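Local coordinates for exopolysaccharide biosynthesis protein (Pantoea stewartii subsp. stewartii DC283, PDB 6TGF) that modifies the glycan of the bacterial biofilm, probably as a hydrolase, and forms a trimer with a bacteriophage tailspike-like parallel beta-helix fold, at residues S417-Q422 and G443-C448; N85-F90 and L122-S127; A602-S607 and V617-K622; R712-F717 and P730-K735. All coordinates share one frame; numbering follows the deposited sequence.

How the contacts relate
The four contacts follow one another along an elongated chain. Contact 2 lies in the head-binding region near the N-terminus, contact 1 in the parallel beta-helix close to the middle of the chain, and contacts 3 and 4 beyond it toward the C-terminus. None touches another: the centres of contacts 1 and 2 are about 72 Å apart, those of contacts 1 and 3 about 48 Å, and those of contacts 3 and 4 about 44 Å. Contacts 2 and 4, the most distant pair, have centres about 144 Å apart. Contacts 1, 3 and 4 meet neighbouring subunits, whereas no other chain of the assembly touches contact 2. A 1,2-ethanediol molecule, probably from the crystallisation liquor, sits about 3 Å from the E446 side chain of contact 1.

Contact 1. Residues S417-Q422 and G443-C448; sequences SNFNAQ and GWIEHC
F419-Q422 and G443-E446 run side by side in the same direction as neighbouring rungs of the parallel beta-helix, their axes 4.6 Å apart. Three backbone bonds join them: W444 N to F419 O, A421 N to W444 O, and E446 N to A421 O. The tight side is the buried one, where F419, A421 and I445 project. Here the F419 ring lies flat over G443, whose CA sits 3.6 Å from the ring centroid and almost on the ring normal, a CH-pi contact made possible by the missing side chain. CG of F419 stands between its own backbone N and carbonyl carbon (chi1 61°), which swings the ring over the next rung; W386 stacks on the same ring. I445 CG1 meets the edge of the ring at CE2, and C448 SG packs 4.0 Å from A421 CB.

The other side, carrying N420, Q422, W444 and E446, is polar and only partly buried. Q422 bends at chi2 (-74°), and its amide lies beside the E446 chain with the amide and carboxylate planes 82° apart. E446 OE1 lies close to the carboxylate of E467 on the next rung. Q422 NE2 gives one bond to N420 OD1, at 3.1 Å, and another to E446 OE2, at 2.7 Å, which it meets from above the carboxylate plane.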
loop_
_atom_site.group_PDB
_atom_site.type_symbol
_atom_site.label_atom_id
_atom_site.label_comp_id
_atom_site.label_asym_id
_atom_site.label_seq_id
_atom_site.Cartn_x
_atom_site.Cartn_y
_atom_site.Cartn_z
ATOM N N SER B 417 1.925 -3.424 8.446
ATOM C CA SER B 417 0.673 -3.335 7.649
ATOM C C SER B 417 0.008 -4.711 7.501
ATOM O O SER B 417 0.736 -5.720 7.420
ATOM C CB SER B 417 0.944 -2.708 6.307
ATOM O OG SER B 417 1.914 -3.452 5.585
ATOM N N ASN B 418 -1.331 -4.726 7.472
ATOM C CA ASN B 418 -2.173 -5.908 7.141
ATOM C C ASN B 418 -1.787 -7.080 8.050
ATOM O O ASN B 418 -1.425 -8.144 7.517
ATOM C CB ASN B 418 -2.055 -6.273 5.658
ATOM C CG ASN B 418 -2.423 -5.128 4.739
ATOM O OD1 ASN B 418 -3.472 -4.508 4.904
ATOM N ND2 ASN B 418 -1.572 -4.842 3.769
ATOM N N PHE B 419 -1.865 -6.890 9.370
ATOM C CA PHE B 419 -1.477 -7.905 10.384
ATOM C C PHE B 419 -2.665 -8.227 11.297
ATOM O O PHE B 419 -3.621 -7.433 11.371
ATOM C CB PHE B 419 -0.252 -7.446 11.180
ATOM C CG PHE B 419 -0.415 -6.173 11.974
ATOM C CD1 PHE B 419 -0.093 -4.945 11.419
ATOM C CD2 PHE B 419 -0.855 -6.202 13.288
ATOM C CE1 PHE B 419 -0.231 -3.776 12.151
ATOM C CE2 PHE B 419 -0.991 -5.031 14.019
ATOM C CZ PHE B 419 -0.677 -3.819 13.451
ATOM N N ASN B 420 -2.592 -9.383 11.963
ATOM C CA ASN B 420 -3.636 -9.892 12.889
ATOM C C ASN B 420 -2.963 -10.733 13.982
ATOM O O ASN B 420 -2.433 -11.810 13.652
ATOM C CB ASN B 420 -4.718 -10.663 12.127
ATOM C CG ASN B 420 -5.807 -11.201 13.029
ATOM O OD1 ASN B 420 -5.685 -12.300 13.562
ATOM N ND2 ASN B 420 -6.879 -10.446 13.197
ATOM N N ALA B 421 -2.975 -10.243 15.227
ATOM C CA ALA B 421 -2.454 -10.935 16.430
ATOM C C ALA B 421 -3.632 -11.432 17.275
ATOM O O ALA B 421 -4.462 -10.591 17.674
ATOM C CB ALA B 421 -1.560 -10.008 17.214
ATOM N N GLN B 422 -3.699 -12.745 17.529
ATOM C CA GLN B 422 -4.804 -13.413 18.270
ATOM C C GLN B 422 -4.246 -14.159 19.488
ATOM O O GLN B 422 -3.258 -14.902 19.324
ATOM C CB GLN B 422 -5.542 -14.405 17.368
ATOM C CG GLN B 422 -6.242 -13.763 16.179
ATOM C CD GLN B 422 -7.492 -13.001 16.550
ATOM O OE1 GLN B 422 -8.267 -13.411 17.414
ATOM N NE2 GLN B 422 -7.707 -11.883 15.877
ATOM N N GLY B 443 -4.432 -3.054 10.930
ATOM C CA GLY B 443 -3.965 -4.120 11.838
ATOM C C GLY B 443 -4.983 -4.428 12.922
ATOM O O GLY B 443 -5.629 -3.483 13.412
ATOM N N TRP B 444 -5.118 -5.708 13.281
ATOM C CA TRP B 444 -6.022 -6.209 14.352
ATOM C C TRP B 444 -5.194 -6.909 15.436
ATOM O O TRP B 444 -4.373 -7.777 15.088
ATOM C CB TRP B 444 -7.084 -7.148 13.768
ATOM C CG TRP B 444 -8.100 -6.472 12.901
ATOM C CD1 TRP B 444 -7.909 -5.974 11.645
ATOM C CD2 TRP B 444 -9.486 -6.237 13.216
ATOM N NE1 TRP B 444 -9.071 -5.438 11.162
ATOM C CE2 TRP B 444 -10.057 -5.583 12.103
ATOM C CE3 TRP B 444 -10.296 -6.505 14.326
ATOM C CZ2 TRP B 444 -11.398 -5.198 12.071
ATOM C CZ3 TRP B 444 -11.620 -6.124 14.295
ATOM C CH2 TRP B 444 -12.162 -5.481 13.180
ATOM N N ILE B 445 -5.395 -6.525 16.699
ATOM C CA ILE B 445 -4.843 -7.225 17.897
ATOM C C ILE B 445 -6.024 -7.576 18.808
ATOM O O ILE B 445 -6.574 -6.656 19.443
ATOM C CB ILE B 445 -3.774 -6.371 18.613
ATOM C CG1 ILE B 445 -2.634 -5.981 17.667
ATOM C CG2 ILE B 445 -3.257 -7.087 19.854
ATOM C CD1 ILE B 445 -1.732 -4.889 18.197
ATOM N N GLU B 446 -6.402 -8.856 18.845
ATOM C CA GLU B 446 -7.616 -9.352 19.546
ATOM C C GLU B 446 -7.207 -10.363 20.622
ATOM O O GLU B 446 -6.390 -11.250 20.319
ATOM C CB GLU B 446 -8.585 -9.993 18.550
ATOM C CG GLU B 446 -8.738 -9.210 17.259
ATOM C CD GLU B 446 -9.923 -9.640 16.414
ATOM O OE1 GLU B 446 -11.068 -9.442 16.869
ATOM O OE2 GLU B 446 -9.700 -10.181 15.312
ATOM N N HIS B 447 -7.761 -10.219 21.830
ATOM C CA HIS B 447 -7.631 -11.176 22.963
ATOM C C HIS B 447 -6.157 -11.343 23.364
ATOM O O HIS B 447 -5.816 -12.414 23.899
ATOM C CB HIS B 447 -8.293 -12.513 22.595
ATOM C CG HIS B 447 -9.555 -12.367 21.810
ATOM N ND1 HIS B 447 -10.733 -11.917 22.376
ATOM C CD2 HIS B 447 -9.828 -12.601 20.507
ATOM C CE1 HIS B 447 -11.677 -11.885 21.457
ATOM N NE2 HIS B 447 -11.147 -12.301 20.301
ATOM N N CYS B 448 -5.328 -10.318 23.130
ATOM C CA CYS B 448 -3.882 -10.287 23.483
ATOM C C CYS B 448 -3.694 -9.454 24.755
ATOM O O CYS B 448 -4.211 -8.323 24.797
ATOM C CB CYS B 448 -3.043 -9.706 22.350
ATOM S SG CYS B 448 -3.114 -10.670 20.817
#

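Contact 2. Residues N85-F90 and L122-S127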
loop_
_atom_site.group_PDB
_atom_site.type_symbol
_atom_site.label_atom_id
_atom_site.label_comp_id
_atom_site.label_asym_id
_atom_site.label_seq_id
_atom_site.Cartn_x
_atom_site.Cartn_y
_atom_site.Cartn_z
ATOM N N ASN B 85 51.811 -47.112 -26.867
ATOM C CA ASN B 85 51.029 -46.027 -26.212
ATOM C C ASN B 85 50.396 -46.520 -24.902
ATOM O O ASN B 85 49.993 -45.654 -24.106
ATOM C CB ASN B 85 49.965 -45.454 -27.152
ATOM C CG ASN B 85 50.550 -44.609 -28.264
ATOM O OD1 ASN B 85 51.749 -44.345 -28.288
ATOM N ND2 ASN B 85 49.712 -44.172 -29.187
ATOM N N GLN B 86 50.323 -47.837 -24.677
ATOM C CA GLN B 86 49.723 -48.445 -23.455
ATOM C C GLN B 86 50.646 -48.190 -22.258
ATOM O O GLN B 86 51.853 -48.482 -22.378
ATOM C CB GLN B 86 49.499 -49.951 -23.632
ATOM C CG GLN B 86 48.418 -50.305 -24.646
ATOM C CD GLN B 86 48.923 -50.343 -26.068
ATOM O OE1 GLN B 86 50.032 -50.797 -26.346
ATOM N NE2 GLN B 86 48.103 -49.868 -26.991
ATOM N N ILE B 87 50.096 -47.667 -21.154
ATOM C CA ILE B 87 50.814 -47.452 -19.859
ATOM C C ILE B 87 50.430 -48.579 -18.902
ATOM O O ILE B 87 49.392 -49.213 -19.081
ATOM C CB ILE B 87 50.521 -46.054 -19.273
ATOM C CG1 ILE B 87 49.048 -45.864 -18.897
ATOM C CG2 ILE B 87 51.004 -44.969 -20.223
ATOM C CD1 ILE B 87 48.805 -44.731 -17.923
ATOM N N PRO B 88 51.251 -48.874 -17.866
ATOM C CA PRO B 88 50.940 -49.956 -16.931
ATOM C C PRO B 88 49.642 -49.701 -16.150
ATOM O O PRO B 88 49.470 -48.610 -15.629
ATOM C CB PRO B 88 52.156 -50.016 -15.991
ATOM C CG PRO B 88 52.835 -48.670 -16.141
ATOM C CD PRO B 88 52.522 -48.205 -17.547
ATOM N N VAL B 89 48.762 -50.707 -16.121
ATOM C CA VAL B 89 47.494 -50.734 -15.330
ATOM C C VAL B 89 47.570 -51.925 -14.372
ATOM O O VAL B 89 47.940 -53.023 -14.830
ATOM C CB VAL B 89 46.256 -50.835 -16.243
ATOM C CG1 VAL B 89 44.959 -50.699 -15.461
ATOM C CG2 VAL B 89 46.298 -49.819 -17.370
ATOM N N PHE B 90 47.233 -51.709 -13.098
ATOM C CA PHE B 90 47.275 -52.733 -12.022
ATOM C C PHE B 90 45.851 -53.000 -11.519
ATOM O O PHE B 90 45.154 -52.037 -11.145
ATOM C CB PHE B 90 48.207 -52.278 -10.897
ATOM C CG PHE B 90 49.537 -51.761 -11.381
ATOM C CD1 PHE B 90 50.550 -52.633 -11.745
ATOM C CD2 PHE B 90 49.770 -50.400 -11.495
ATOM C CE1 PHE B 90 51.769 -52.155 -12.202
ATOM C CE2 PHE B 90 50.989 -49.925 -11.950
ATOM C CZ PHE B 90 51.986 -50.802 -12.302
ATOM N N LEU B 122 41.078 -50.646 -10.816
ATOM C CA LEU B 122 42.167 -50.475 -11.813
ATOM C C LEU B 122 42.984 -49.240 -11.422
ATOM O O LEU B 122 42.442 -48.122 -11.534
ATOM C CB LEU B 122 41.564 -50.325 -13.214
ATOM C CG LEU B 122 40.826 -51.549 -13.757
ATOM C CD1 LEU B 122 40.238 -51.260 -15.129
ATOM C CD2 LEU B 122 41.741 -52.763 -13.823
ATOM N N ILE B 123 44.218 -49.442 -10.948
ATOM C CA ILE B 123 45.173 -48.351 -10.592
ATOM C C ILE B 123 46.051 -48.052 -11.812
ATOM O O ILE B 123 46.547 -49.010 -12.440
ATOM C CB ILE B 123 46.011 -48.713 -9.345
ATOM C CG1 ILE B 123 45.149 -48.778 -8.081
ATOM C CG2 ILE B 123 47.176 -47.749 -9.166
ATOM C CD1 ILE B 123 44.757 -50.174 -7.675
ATOM N N ALA B 124 46.226 -46.764 -12.125
ATOM C CA ALA B 124 47.102 -46.246 -13.203
ATOM C C ALA B 124 47.340 -44.748 -12.984
ATOM O O ALA B 124 46.818 -44.201 -11.991
ATOM C CB ALA B 124 46.478 -46.518 -14.550
ATOM N N ASN B 125 48.109 -44.117 -13.876
ATOM C CA ASN B 125 48.384 -42.655 -13.866
ATOM C C ASN B 125 47.059 -41.916 -14.028
ATOM O O ASN B 125 46.327 -42.185 -14.977
ATOM C CB ASN B 125 49.381 -42.270 -14.964
ATOM C CG ASN B 125 49.958 -40.880 -14.801
ATOM O OD1 ASN B 125 49.292 -39.973 -14.305
ATOM N ND2 ASN B 125 51.194 -40.699 -15.234
ATOM N N PRO B 126 46.691 -40.985 -13.114
ATOM C CA PRO B 126 45.479 -40.181 -13.285
ATOM C C PRO B 126 45.490 -39.423 -14.622
ATOM O O PRO B 126 44.434 -39.244 -15.201
ATOM C CB PRO B 126 45.480 -39.215 -12.088
ATOM C CG PRO B 126 46.898 -39.261 -11.553
ATOM C CD PRO B 126 47.398 -40.654 -11.868
ATOM N N SER B 127 46.677 -39.003 -15.070
ATOM C CA SER B 127 46.930 -38.466 -16.433
ATOM C C SER B 127 47.116 -39.642 -17.397
ATOM O O SER B 127 48.177 -40.291 -17.338
ATOM C CB SER B 127 48.123 -37.541 -16.442
ATOM O OG SER B 127 48.217 -36.852 -17.678
#
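F90 and I123 form an antiparallel hydrogen-bonded pair, F90 N reaching I123 O at 2.9 Å and I123 N reaching F90 O at 2.8 Å, with the touching parts of the two chains running 140° apart. Beyond this pair the two chains diverge, and apolar side chains take over the contact. V89 turns CG1 anti to its backbone N (chi1 -173°), which lays that methyl against L122 CB at 4.1 Å, the two side chains crossing at a slant; its other methyl, CG2, faces A124 CB. F90 CD2 comes to 3.6 Å from I123 O and makes a looser contact with I123 CG2. These strands are neighbours inside a five-stranded antiparallel sheet of the head-binding region, with strand 98-101 on the far side of 89-92 and strand 48-51 on the far side of 121-124. I73, from the second sheet of this region, also packs on V89. Where the strands part, I87 spans the gap from its loop: CD1 touches N125 CB at 3.9 Å, and the two side chains cross at about a right angle. N125 itself closes an Asx turn, its OD1 accepting S127 N at 2.9 Å from above the side-chain carbonyl plane.

Contact 3. Residues A602-S607 and V617-K622; sequences AEASWS and VRYVAK
V617 packs over one face of the W606 indole, between two antiparallel beta-sheets set against each other as a sandwich, strand 602-610 belonging to one sheet and strand 614-620 to the other. V617 CG2 sits over the five-membered ring, 3.4 Å from its centroid and 6° off the ring normal, while V617 CB lies against W606 CD1. The strand axes run nearly antiparallel but come no nearer than 7.9 Å, too far for backbone pairing, so side chains fill the gap. Further along, the Y619 ring reaches across to the opposite strand: CD1 packs on A604 CB at 3.7 Å, and CE2 comes to 3.3 Å from A602 O. The CG atoms of both W606 and Y619 stand between backbone N and carbonyl carbon (chi1 73° and 69°), and each ring extends toward the other strand. In the next shell, I593 backs both W606 and V617, and H674 meets Y619 edge-to-face. The E603 carboxylate turns to a neighbouring subunit, the third, where T573, G572 and N571 bind its two oxygens; this probably holds the aliphatic part of E603 in place beside the tyrosine, E603 CG lying 3.6 Å from Y619 OH.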
loop_
_atom_site.group_PDB
_atom_site.type_symbol
_atom_site.label_atom_id
_atom_site.label_comp_id
_atom_site.label_asym_id
_atom_site.label_seq_id
_atom_site.Cartn_x
_atom_site.Cartn_y
_atom_site.Cartn_z
ATOM N N ALA B 602 -33.789 21.561 30.672
ATOM C CA ALA B 602 -32.819 22.652 30.420
ATOM C C ALA B 602 -33.570 23.986 30.385
ATOM O O ALA B 602 -34.793 23.972 30.150
ATOM C CB ALA B 602 -32.087 22.399 29.124
ATOM N N GLU B 603 -32.855 25.086 30.631
ATOM C CA GLU B 603 -33.355 26.478 30.467
ATOM C C GLU B 603 -32.371 27.234 29.571
ATOM O O GLU B 603 -31.223 26.770 29.444
ATOM C CB GLU B 603 -33.538 27.143 31.833
ATOM C CG GLU B 603 -34.746 26.616 32.589
ATOM C CD GLU B 603 -34.774 26.901 34.080
ATOM O OE1 GLU B 603 -33.837 27.551 34.582
ATOM O OE2 GLU B 603 -35.739 26.466 34.740
ATOM N N ALA B 604 -32.815 28.334 28.960
ATOM C CA ALA B 604 -32.041 29.115 27.967
ATOM C C ALA B 604 -32.041 30.603 28.336
ATOM O O ALA B 604 -32.758 30.990 29.276
ATOM C CB ALA B 604 -32.602 28.886 26.586
ATOM N N SER B 605 -31.242 31.386 27.608
ATOM C CA SER B 605 -31.074 32.857 27.737
ATOM C C SER B 605 -30.131 33.322 26.623
ATOM O O SER B 605 -29.140 32.606 26.369
ATOM C CB SER B 605 -30.551 33.231 29.102
ATOM O OG SER B 605 -30.137 34.589 29.137
ATOM N N TRP B 606 -30.430 34.450 25.969
ATOM C CA TRP B 606 -29.693 34.894 24.755
ATOM C C TRP B 606 -29.436 36.406 24.773
ATOM O O TRP B 606 -30.327 37.164 25.201
ATOM C CB TRP B 606 -30.434 34.448 23.487
ATOM C CG TRP B 606 -31.691 35.206 23.182
ATOM C CD1 TRP B 606 -32.919 35.030 23.750
ATOM C CD2 TRP B 606 -31.848 36.248 22.204
ATOM N NE1 TRP B 606 -33.826 35.895 23.199
ATOM C CE2 TRP B 606 -33.198 36.655 22.247
ATOM C CE3 TRP B 606 -30.982 36.879 21.300
ATOM C CZ2 TRP B 606 -33.697 37.664 21.424
ATOM C CZ3 TRP B 606 -31.476 37.876 20.489
ATOM C CH2 TRP B 606 -32.816 38.262 20.551
ATOM N N SER B 607 -28.241 36.798 24.318
ATOM C CA SER B 607 -27.781 38.196 24.110
ATOM C C SER B 607 -27.532 38.420 22.614
ATOM O O SER B 607 -27.647 37.445 21.848
ATOM C CB SER B 607 -26.543 38.472 24.921
ATOM O OG SER B 607 -25.574 37.452 24.730
ATOM N N VAL B 617 -36.100 33.998 20.716
ATOM C CA VAL B 617 -35.611 32.605 20.932
ATOM C C VAL B 617 -36.624 31.873 21.820
ATOM O O VAL B 617 -36.956 32.407 22.898
ATOM C CB VAL B 617 -34.204 32.587 21.562
ATOM C CG1 VAL B 617 -33.741 31.176 21.892
ATOM C CG2 VAL B 617 -33.181 33.286 20.683
ATOM N N ARG B 618 -37.095 30.708 21.369
ATOM C CA ARG B 618 -37.936 29.771 22.159
ATOM C C ARG B 618 -37.278 28.388 22.118
ATOM O O ARG B 618 -36.525 28.122 21.160
ATOM C CB ARG B 618 -39.366 29.731 21.612
ATOM C CG ARG B 618 -40.037 31.095 21.537
ATOM C CD ARG B 618 -41.502 30.999 21.160
ATOM N NE ARG B 618 -42.318 30.555 22.285
ATOM C CZ ARG B 618 -42.915 31.354 23.168
ATOM N NH1 ARG B 618 -42.810 32.670 23.074
ATOM N NH2 ARG B 618 -43.625 30.826 24.150
ATOM N N TYR B 619 -37.542 27.553 23.128
ATOM C CA TYR B 619 -36.980 26.183 23.250
ATOM C C TYR B 619 -38.054 25.223 23.773
ATOM O O TYR B 619 -39.087 25.683 24.299
ATOM C CB TYR B 619 -35.737 26.188 24.144
ATOM C CG TYR B 619 -36.002 26.456 25.603
ATOM C CD1 TYR B 619 -36.070 27.751 26.091
ATOM C CD2 TYR B 619 -36.182 25.417 26.501
ATOM C CE1 TYR B 619 -36.314 28.006 27.432
ATOM C CE2 TYR B 619 -36.428 25.654 27.842
ATOM C CZ TYR B 619 -36.493 26.954 28.312
ATOM O OH TYR B 619 -36.735 27.195 29.633
ATOM N N VAL B 620 -37.799 23.921 23.614
ATOM C CA VAL B 620 -38.677 22.804 24.070
ATOM C C VAL B 620 -37.795 21.766 24.770
ATOM O O VAL B 620 -37.084 21.025 24.065
ATOM C CB VAL B 620 -39.456 22.187 22.891
ATOM C CG1 VAL B 620 -40.253 20.961 23.309
ATOM C CG2 VAL B 620 -40.364 23.206 22.219
ATOM N N ALA B 621 -37.833 21.737 26.105
ATOM C CA ALA B 621 -37.132 20.752 26.961
ATOM C C ALA B 621 -38.161 19.775 27.543
ATOM O O ALA B 621 -38.642 20.021 28.666
ATOM C CB ALA B 621 -36.360 21.470 28.039
ATOM N N LYS B 622 -38.492 18.720 26.788
ATOM C CA LYS B 622 -39.551 17.730 27.131
ATOM C C LYS B 622 -38.933 16.453 27.720
ATOM O O LYS B 622 -39.708 15.578 28.152
ATOM C CB LYS B 622 -40.409 17.419 25.901
ATOM C CG LYS B 622 -41.639 18.304 25.756
ATOM C CD LYS B 622 -42.463 18.024 24.519
ATOM C CE LYS B 622 -43.271 19.218 24.053
ATOM N NZ LYS B 622 -43.864 19.975 25.181
#

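Contact 4. Residues R712-F717 and P730-K735; sequences RKPEGF and PYFAIK
Y731 places CG between its backbone N and carbonyl carbon (chi1 66°), folding the ring across G716, whereas F732 sets CG anti to its carbonyl carbon (chi1 -68°) and lays its ring along P714. Over one face of the tyrosine lies the G716 backbone, with G716 CA 3.9 Å from the ring centroid in a CH-pi contact. P714 CA stands over the centre of the F732 ring, also 3.9 Å from the centroid, and the proline's CD rests against F732 CE2. Between these two rings the hairpin of strands 716-722 and 725-731 begins with a classic beta bulge: E715 and G716 both face Y731, whose carbonyl oxygen receives weak bonds from both backbone N atoms. Y731 N returns a bond to G716 O at 3.3 Å. Toward the hairpin, F717 CE2 packs on P730 CB at 3.8 Å. A water in the plane of the Y731 ring joins Y731 OH to F717 O, 2.7 Å from each. F717 also meets F732 of the third subunit and pairs with a strand there, while F732 meets F717 of the second. With both bonds to Y731 O weak, aromatic and proline packing makes up much of the contact, and it continues into the trimer interface.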
loop_
_atom_site.group_PDB
_atom_site.type_symbol
_atom_site.label_atom_id
_atom_site.label_comp_id
_atom_site.label_asym_id
_atom_site.label_seq_id
_atom_site.Cartn_x
_atom_site.Cartn_y
_atom_site.Cartn_z
ATOM N N ARG B 712 -24.464 69.145 46.783
ATOM C CA ARG B 712 -24.754 70.551 46.386
ATOM C C ARG B 712 -24.953 70.636 44.867
ATOM O O ARG B 712 -26.089 70.924 44.444
ATOM C CB ARG B 712 -23.634 71.486 46.859
ATOM C CG ARG B 712 -23.592 71.687 48.368
ATOM C CD ARG B 712 -22.610 72.754 48.817
ATOM N NE ARG B 712 -21.285 72.214 49.112
ATOM C CZ ARG B 712 -20.171 72.446 48.415
ATOM N NH1 ARG B 712 -20.183 73.228 47.346
ATOM N NH2 ARG B 712 -19.035 71.889 48.797
ATOM N N LYS B 713 -23.894 70.388 44.086
ATOM C CA LYS B 713 -23.906 70.472 42.599
ATOM C C LYS B 713 -23.262 69.230 41.989
ATOM O O LYS B 713 -22.360 68.639 42.579
ATOM C CB LYS B 713 -23.129 71.695 42.100
ATOM C CG LYS B 713 -23.811 73.040 42.308
ATOM C CD LYS B 713 -23.290 73.803 43.506
ATOM C CE LYS B 713 -24.194 74.944 43.923
ATOM N NZ LYS B 713 -25.435 74.455 44.569
ATOM N N PRO B 714 -23.713 68.800 40.787
ATOM C CA PRO B 714 -22.896 67.953 39.920
ATOM C C PRO B 714 -21.539 68.619 39.643
ATOM O O PRO B 714 -21.534 69.772 39.249
ATOM C CB PRO B 714 -23.727 67.831 38.631
ATOM C CG PRO B 714 -25.154 68.089 39.072
ATOM C CD PRO B 714 -25.047 69.064 40.226
ATOM N N GLU B 715 -20.438 67.895 39.875
ATOM C CA GLU B 715 -19.047 68.381 39.653
ATOM C C GLU B 715 -18.861 68.707 38.167
ATOM O O GLU B 715 -18.306 69.781 37.862
ATOM C CB GLU B 715 -18.023 67.340 40.112
ATOM C CG GLU B 715 -16.591 67.698 39.751
ATOM C CD GLU B 715 -15.522 66.875 40.447
ATOM O OE1 GLU B 715 -15.778 65.689 40.728
ATOM O OE2 GLU B 715 -14.434 67.425 40.705
ATOM N N GLY B 716 -19.301 67.803 37.287
ATOM C CA GLY B 716 -19.222 67.963 35.822
ATOM C C GLY B 716 -20.197 67.053 35.095
ATOM O O GLY B 716 -21.089 66.487 35.757
ATOM N N PHE B 717 -20.029 66.924 33.776
ATOM C CA PHE B 717 -20.881 66.105 32.873
ATOM C C PHE B 717 -20.006 65.382 31.844
ATOM O O PHE B 717 -18.835 65.778 31.658
ATOM C CB PHE B 717 -21.905 66.984 32.150
ATOM C CG PHE B 717 -22.802 67.784 33.058
ATOM C CD1 PHE B 717 -22.381 68.997 33.584
ATOM C CD2 PHE B 717 -24.067 67.326 33.387
ATOM C CE1 PHE B 717 -23.205 69.732 34.423
ATOM C CE2 PHE B 717 -24.888 68.063 34.224
ATOM C CZ PHE B 717 -24.459 69.263 34.739
ATOM N N PRO B 730 -24.750 63.503 34.325
ATOM C CA PRO B 730 -24.140 64.244 35.426
ATOM C C PRO B 730 -23.342 63.327 36.361
ATOM O O PRO B 730 -23.536 62.126 36.310
ATOM C CB PRO B 730 -25.360 64.826 36.149
ATOM C CG PRO B 730 -26.422 63.765 35.959
ATOM C CD PRO B 730 -26.172 63.216 34.568
ATOM N N TYR B 731 -22.475 63.915 37.189
ATOM C CA TYR B 731 -21.687 63.197 38.221
ATOM C C TYR B 731 -21.265 64.176 39.324
ATOM O O TYR B 731 -20.953 65.341 39.016
ATOM C CB TYR B 731 -20.505 62.473 37.571
ATOM C CG TYR B 731 -19.448 63.354 36.950
ATOM C CD1 TYR B 731 -18.457 63.942 37.721
ATOM C CD2 TYR B 731 -19.411 63.568 35.582
ATOM C CE1 TYR B 731 -17.474 64.740 37.155
ATOM C CE2 TYR B 731 -18.434 64.359 34.998
ATOM C CZ TYR B 731 -17.463 64.950 35.787
ATOM O OH TYR B 731 -16.500 65.733 35.222
ATOM N N PHE B 732 -21.272 63.700 40.573
ATOM C CA PHE B 732 -20.970 64.482 41.800
ATOM C C PHE B 732 -19.567 64.118 42.300
ATOM O O PHE B 732 -19.094 63.000 42.016
ATOM C CB PHE B 732 -22.047 64.231 42.860
ATOM C CG PHE B 732 -23.405 64.792 42.516
ATOM C CD1 PHE B 732 -24.226 64.160 41.594
ATOM C CD2 PHE B 732 -23.864 65.957 43.113
ATOM C CE1 PHE B 732 -25.473 64.681 41.280
ATOM C CE2 PHE B 732 -25.111 66.476 42.798
ATOM C CZ PHE B 732 -25.913 65.836 41.883
ATOM N N ALA B 733 -18.922 65.046 43.014
ATOM C CA ALA B 733 -17.573 64.886 43.607
ATOM C C ALA B 733 -17.678 64.107 44.923
ATOM O O ALA B 733 -18.772 64.101 45.524
ATOM C CB ALA B 733 -16.934 66.236 43.821
ATOM N N ILE B 734 -16.573 63.485 45.348
ATOM C CA ILE B 734 -16.468 62.685 46.606
ATOM C C ILE B 734 -15.603 63.465 47.604
ATOM O O ILE B 734 -14.475 63.845 47.231
ATOM C CB ILE B 734 -15.902 61.278 46.320
ATOM C CG1 ILE B 734 -16.682 60.574 45.204
ATOM C CG2 ILE B 734 -15.858 60.442 47.594
ATOM C CD1 ILE B 734 -16.097 59.246 44.772
ATOM N N LYS B 735 -16.119 63.686 48.819
ATOM C CA LYS B 735 -15.423 64.409 49.919
ATOM C C LYS B 735 -14.143 63.648 50.284
ATOM O O LYS B 735 -14.196 62.403 50.341
ATOM C CB LYS B 735 -16.324 64.541 51.153
ATOM C CG LYS B 735 -17.618 65.323 50.955
ATOM C CD LYS B 735 -18.412 65.487 52.235
ATOM C CE LYS B 735 -19.856 65.880 52.007
ATOM N NZ LYS B 735 -19.988 67.309 51.638
HETATM O O HOH W 1 -16.301 65.769 32.511
#